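Long-range contact in transcriptional activator TenA-1 (PDB 2QZC), which probably acts as a TenA-type thiaminase in thiamin metabolism, although it is named a transcriptional activator: residues I61-P67 with A123-W127. Residues are numbered along the deposited sequence; the frame is centred on the assembly and turned at random. Where two conformers were deposited one is given.
Sequences IASSKGP and ANLDW
Ile61 O takes two bonds from Ser64: a short one from its hydroxyl (Ser64 OG to Ile61 O 2.6 Å), tilted 19° from the carbonyl plane, and a weak one from its backbone N. On its other side chain branch, Ile61 CG2 lies 3.3 Å from Ala123 O. The chain continues into a type I turn from Ser63 to Gly66, closed by Gly66 N to Ser63 O (3.1 Å), and Gly66 there lies against the indole of Trp127. Gly66 CA makes a CH-pi contact 3.8 Å from the centroid of the Trp127 five-membered ring, 23° off its normal and therefore over the face. With Trp127 CG anti to the backbone N (chi1 165°), the ring also reaches Ala62, whose CB is 3.8 Å from Trp127 CE3, and Pro67, whose CD is 3.7 Å from Trp127 CD1. Val71 and Ile74 of helix 68-78 also touch the indole. Ala62 CB meets Ala123 CB at 3.9 Å, and this small pair lets helices 38-63 and 110-125 come close. Replacing the indole of Trp127 by an alanine is likely to leave Gly66 CA without its aromatic face and open a gap beside Ala62 and Pro67. Arg57 NH1 of the second subunit hydrogen-bonds the carbonyls of Ser64 and Gly66. With no hydrogen bond across, apolar and CH-pi packing joins these parts of the all-helical heme oxygenase-like fold.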
loop_
_atom_site.group_PDB
_atom_site.type_symbol
_atom_site.label_atom_id
_atom_site.label_comp_id
_atom_site.label_asym_id
_atom_site.label_seq_id
_atom_site.Cartn_x
_atom_site.Cartn_y
_atom_site.Cartn_z
ATOM N N ILE A 61 -3.248 -5.912 -0.189
ATOM C CA ILE A 61 -4.054 -6.697 -1.145
ATOM C C ILE A 61 -5.423 -6.068 -1.289
ATOM O O ILE A 61 -5.924 -5.870 -2.407
ATOM C CB ILE A 61 -4.313 -8.199 -0.639
ATOM C CG1 ILE A 61 -3.039 -8.999 -0.511
ATOM C CG2 ILE A 61 -5.290 -8.932 -1.610
ATOM C CD1 ILE A 61 -3.185 -10.279 0.319
ATOM N N ALA A 62 -6.066 -5.788 -0.177
ATOM C CA ALA A 62 -7.450 -5.282 -0.196
ATOM C C ALA A 62 -7.536 -3.898 -0.834
ATOM O O ALA A 62 -8.470 -3.628 -1.628
ATOM C CB ALA A 62 -8.022 -5.222 1.223
ATOM N N SER A 63 -6.578 -3.049 -0.494
ATOM C CA SER A 63 -6.625 -1.662 -0.954
ATOM C C SER A 63 -6.529 -1.570 -2.481
ATOM O O SER A 63 -7.056 -0.608 -3.067
ATOM C CB SER A 63 -5.570 -0.804 -0.236
ATOM O OG SER A 63 -4.272 -1.206 -0.609
ATOM N N SER A 64 -5.916 -2.557 -3.122
ATOM C CA SER A 64 -5.864 -2.607 -4.595
ATOM C C SER A 64 -7.250 -2.643 -5.232
ATOM O O SER A 64 -7.386 -2.382 -6.448
ATOM C CB SER A 64 -5.089 -3.828 -5.072
ATOM O OG SER A 64 -5.821 -5.041 -4.901
ATOM N N LYS A 65 -8.282 -2.999 -4.437
ATOM C CA LYS A 65 -9.659 -3.153 -4.892
ATOM C C LYS A 65 -10.591 -2.035 -4.451
ATOM O O LYS A 65 -11.766 -2.073 -4.794
ATOM C CB LYS A 65 -10.238 -4.477 -4.341
ATOM C CG LYS A 65 -9.471 -5.743 -4.719
ATOM C CD LYS A 65 -10.055 -6.966 -3.990
ATOM C CE LYS A 65 -9.235 -8.237 -4.240
ATOM N NZ LYS A 65 -9.145 -8.605 -5.674
ATOM N N GLY A 66 -10.100 -1.048 -3.702
ATOM C CA GLY A 66 -10.941 0.008 -3.137
ATOM C C GLY A 66 -11.036 1.292 -3.945
ATOM O O GLY A 66 -10.299 1.437 -4.909
ATOM N N PRO A 67 -11.909 2.225 -3.534
ATOM C CA PRO A 67 -12.010 3.528 -4.235
ATOM C C PRO A 67 -10.690 4.267 -4.099
ATOM O O PRO A 67 -10.144 4.364 -2.996
ATOM C CB PRO A 67 -13.131 4.255 -3.470
ATOM C CG PRO A 67 -13.914 3.164 -2.830
ATOM C CD PRO A 67 -12.859 2.164 -2.409
ATOM N N ALA A 123 -9.442 -9.971 2.324
ATOM C CA ALA A 123 -8.608 -9.091 1.448
ATOM C C ALA A 123 -8.499 -9.647 0.058
ATOM O O ALA A 123 -8.532 -8.883 -0.932
ATOM C CB ALA A 123 -7.249 -8.920 2.012
ATOM N N ASN A 124 -8.386 -10.965 -0.064
ATOM C CA ASN A 124 -8.321 -11.604 -1.388
ATOM C C ASN A 124 -9.628 -11.605 -2.169
ATOM O O ASN A 124 -9.614 -11.853 -3.412
ATOM C CB ASN A 124 -7.745 -13.005 -1.260
ATOM C CG ASN A 124 -6.226 -12.981 -1.079
ATOM O OD1 ASN A 124 -5.539 -12.547 -1.962
ATOM N ND2 ASN A 124 -5.741 -13.607 -0.041
ATOM N N LEU A 125 -10.725 -11.286 -1.496
ATOM C CA LEU A 125 -12.043 -11.211 -2.126
ATOM C C LEU A 125 -12.548 -9.823 -2.471
ATOM O O LEU A 125 -13.021 -9.612 -3.578
ATOM C CB LEU A 125 -13.099 -11.884 -1.243
ATOM C CG LEU A 125 -12.959 -13.389 -1.008
ATOM C CD1 LEU A 125 -14.152 -13.783 -0.152
ATOM C CD2 LEU A 125 -12.892 -14.167 -2.308
ATOM N N ASP A 126 -12.501 -8.897 -1.537
ATOM C CA ASP A 126 -13.226 -7.631 -1.694
ATOM C C ASP A 126 -12.778 -6.558 -0.723
ATOM O O ASP A 126 -12.590 -6.859 0.457
ATOM C CB ASP A 126 -14.681 -8.017 -1.346
ATOM C CG ASP A 126 -15.659 -6.948 -1.543
ATOM O OD1 ASP A 126 -15.992 -6.640 -2.699
ATOM O OD2 ASP A 126 -16.164 -6.456 -0.544
ATOM N N TRP A 127 -12.631 -5.302 -1.173
ATOM C CA TRP A 127 -12.269 -4.221 -0.282
ATOM C C TRP A 127 -13.281 -4.024 0.849
ATOM O O TRP A 127 -12.883 -3.913 2.020
ATOM C CB TRP A 127 -12.044 -2.911 -1.049
ATOM C CG TRP A 127 -12.014 -1.676 -0.214
ATOM C CD1 TRP A 127 -13.003 -0.722 -0.111
ATOM C CD2 TRP A 127 -10.976 -1.270 0.680
ATOM N NE1 TRP A 127 -12.602 0.265 0.752
ATOM C CE2 TRP A 127 -11.367 -0.048 1.259
ATOM C CE3 TRP A 127 -9.729 -1.813 1.040
ATOM C CZ2 TRP A 127 -10.575 0.624 2.213
ATOM C CZ3 TRP A 127 -8.929 -1.140 1.983
ATOM C CH2 TRP A 127 -9.343 0.069 2.540
#